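Long-range contact in peptidase S15/CocE/NonD (Thaumarchaeota archaeon SCGC AB-539-E09, PDB 4PF1), which is a serine peptidase of the alpha/beta-hydrolase fold that acts as an aminopeptidase, probably cleaving residues from the N-terminal end of peptides: residues Lys46-Ile51 and Tyr103-Gly108. Residues are numbered along the deposited sequence; the frame is centred on the assembly and turned at random.
Sequences KLNTII and YQDVRG
Asp105 OD2 accepts two hydrogen bonds, one from the side chain of Asn48 and one from the backbone N of Gly111. Asn48 ND2 lies 2.9 Å from Asp105 OD2, meeting it from above the carboxylate plane while OD2 stays in the plane of the amide. Asn48 turns CG anti to its backbone N (chi1 -170°), which brings its amide alongside the carboxylate of Asp105; the two flat groups stand 41° apart. An amide suits position 48, since its nitrogen can give a second hydrogen to Glu72 and so bridge two acidic side chains; Asp105 OD1 takes the N-H of Ala71.

In the backbone, Asp105 N donates to Asn48 O at 2.8 Å, and Ile50 and Tyr103 form an antiparallel hydrogen-bonded pair, with Ile50 N 2.7 Å from Tyr103 O. Thr49 and Gln104 are the next, non-hydrogen-bonded pair, and their side chains supply a bond instead: Gln104 NE2 reaches Thr49 OG1 at 3.0 Å, nearly straight (165°). The same hydroxyl donates to Leu47 O, so threonine acts as both acceptor and donor here. A valine in place of Thr49 would probably deprive Gln104 NE2 of its acceptor on this strand and Leu47 O of the hydroxyl that donates to it, leaving the amide less firmly fixed. Glutamine suits the site by its length: its extended chain carries OE1 to Arg66, while Leu47 CD1 packs 3.5 Å from Gln104 OE1. Leu47 CD2 covers the chain just after the strand, 3.7 Å from Arg107 CA, and the guanidinium of Arg107 forms salt bridges with Asp43 and Asp136.

The pairing joins strand 46-54 to strand 100-105 near one edge of the central alpha/beta-hydrolase sheet, between strands 32-40 and 60-67; helix 71-74 packs against Ile50 and Tyr103, and helix 133-147 meets Leu47 and Gln104.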
loop_
_atom_site.group_PDB
_atom_site.type_symbol
_atom_site.label_atom_id
_atom_site.label_comp_id
_atom_site.label_asym_id
_atom_site.label_seq_id
_atom_site.Cartn_x
_atom_site.Cartn_y
_atom_site.Cartn_z
ATOM N N LYS A 46 22.103 -25.099 -35.244
ATOM C CA LYS A 46 22.243 -23.648 -35.071
ATOM C C LYS A 46 21.617 -23.137 -33.764
ATOM O O LYS A 46 20.483 -23.498 -33.437
ATOM C CB LYS A 46 21.639 -22.895 -36.271
ATOM C CG LYS A 46 22.372 -23.143 -37.583
ATOM C CD LYS A 46 21.792 -22.304 -38.713
ATOM C CE LYS A 46 21.913 -22.985 -40.053
ATOM N NZ LYS A 46 20.878 -24.043 -40.229
ATOM N N LEU A 47 22.356 -22.267 -33.039
ATOM C CA LEU A 47 21.893 -21.665 -31.784
ATOM C C LEU A 47 21.539 -20.193 -31.981
ATOM O O LEU A 47 22.318 -19.443 -32.581
ATOM C CB LEU A 47 22.948 -21.799 -30.654
ATOM C CG LEU A 47 23.443 -23.217 -30.274
ATOM C CD1 LEU A 47 24.229 -23.176 -28.976
ATOM C CD2 LEU A 47 22.290 -24.211 -30.135
ATOM N N ASN A 48 20.369 -19.776 -31.458
ATOM C CA ASN A 48 19.901 -18.398 -31.554
ATOM C C ASN A 48 20.734 -17.498 -30.642
ATOM O O ASN A 48 20.781 -17.720 -29.430
ATOM C CB ASN A 48 18.414 -18.309 -31.216
ATOM C CG ASN A 48 17.801 -16.969 -31.514
ATOM O OD1 ASN A 48 18.153 -16.297 -32.494
ATOM N ND2 ASN A 48 16.859 -16.556 -30.680
ATOM N N THR A 49 21.435 -16.517 -31.238
ATOM C CA THR A 49 22.357 -15.653 -30.505
ATOM C C THR A 49 22.003 -14.172 -30.699
ATOM O O THR A 49 21.977 -13.677 -31.827
ATOM C CB THR A 49 23.799 -15.966 -30.933
ATOM O OG1 THR A 49 23.962 -17.386 -31.019
ATOM C CG2 THR A 49 24.826 -15.394 -29.984
ATOM N N ILE A 50 21.752 -13.470 -29.585
ATOM C CA ILE A 50 21.388 -12.051 -29.588
ATOM C C ILE A 50 22.599 -11.232 -29.160
ATOM O O ILE A 50 23.028 -11.323 -28.010
ATOM C CB ILE A 50 20.141 -11.778 -28.684
ATOM C CG1 ILE A 50 18.960 -12.768 -28.968
ATOM C CG2 ILE A 50 19.699 -10.304 -28.735
ATOM C CD1 ILE A 50 18.532 -12.961 -30.481
ATOM N N ILE A 51 23.147 -10.440 -30.091
ATOM C CA ILE A 51 24.341 -9.624 -29.864
ATOM C C ILE A 51 23.958 -8.134 -29.782
ATOM O O ILE A 51 23.416 -7.574 -30.741
ATOM C CB ILE A 51 25.401 -9.893 -30.973
ATOM C CG1 ILE A 51 25.686 -11.409 -31.122
ATOM C CG2 ILE A 51 26.696 -9.113 -30.706
ATOM C CD1 ILE A 51 25.919 -11.880 -32.561
ATOM N N TYR A 103 23.426 -12.694 -25.485
ATOM C CA TYR A 103 22.552 -13.704 -24.888
ATOM C C TYR A 103 22.236 -14.755 -25.923
ATOM O O TYR A 103 21.830 -14.420 -27.041
ATOM C CB TYR A 103 21.265 -13.081 -24.325
ATOM C CG TYR A 103 21.411 -12.614 -22.896
ATOM C CD1 TYR A 103 22.151 -11.475 -22.585
ATOM C CD2 TYR A 103 20.834 -13.324 -21.847
ATOM C CE1 TYR A 103 22.324 -11.062 -21.267
ATOM C CE2 TYR A 103 20.978 -12.906 -20.526
ATOM C CZ TYR A 103 21.729 -11.777 -20.241
ATOM O OH TYR A 103 21.899 -11.370 -18.945
ATOM N N GLN A 104 22.460 -16.025 -25.582
ATOM C CA GLN A 104 22.233 -17.108 -26.524
ATOM C C GLN A 104 21.269 -18.133 -25.960
ATOM O O GLN A 104 21.409 -18.537 -24.803
ATOM C CB GLN A 104 23.571 -17.782 -26.896
ATOM C CG GLN A 104 23.435 -18.931 -27.901
ATOM C CD GLN A 104 24.736 -19.649 -28.122
ATOM O OE1 GLN A 104 25.238 -20.363 -27.246
ATOM N NE2 GLN A 104 25.285 -19.514 -29.317
ATOM N N ASP A 105 20.308 -18.586 -26.791
ATOM C CA ASP A 105 19.411 -19.668 -26.403
ATOM C C ASP A 105 20.216 -20.958 -26.398
ATOM O O ASP A 105 20.890 -21.257 -27.392
ATOM C CB ASP A 105 18.214 -19.788 -27.373
ATOM C CG ASP A 105 17.161 -18.694 -27.280
ATOM O OD1 ASP A 105 16.829 -18.282 -26.145
ATOM O OD2 ASP A 105 16.600 -18.322 -28.334
ATOM N N VAL A 106 20.209 -21.695 -25.272
ATOM C CA VAL A 106 20.924 -22.975 -25.192
ATOM C C VAL A 106 20.270 -23.969 -26.164
ATOM O O VAL A 106 19.113 -23.774 -26.556
ATOM C CB VAL A 106 21.006 -23.556 -23.750
ATOM C CG1 VAL A 106 21.778 -22.627 -22.815
ATOM C CG2 VAL A 106 19.621 -23.878 -23.191
ATOM N N ARG A 107 21.009 -25.019 -26.554
ATOM C CA ARG A 107 20.530 -26.059 -27.466
ATOM C C ARG A 107 19.153 -26.592 -27.040
ATOM O O ARG A 107 18.932 -26.875 -25.857
ATOM C CB ARG A 107 21.554 -27.207 -27.531
ATOM C CG ARG A 107 21.290 -28.245 -28.617
ATOM C CD ARG A 107 22.323 -29.357 -28.573
ATOM N NE ARG A 107 23.622 -28.921 -29.100
ATOM C CZ ARG A 107 24.085 -29.245 -30.303
ATOM N NH1 ARG A 107 25.271 -28.805 -30.705
ATOM N NH2 ARG A 107 23.376 -30.026 -31.106
ATOM N N GLY A 108 18.239 -26.661 -28.002
ATOM C CA GLY A 108 16.896 -27.193 -27.809
ATOM C C GLY A 108 15.861 -26.269 -27.198
ATOM O O GLY A 108 14.722 -26.695 -26.983
#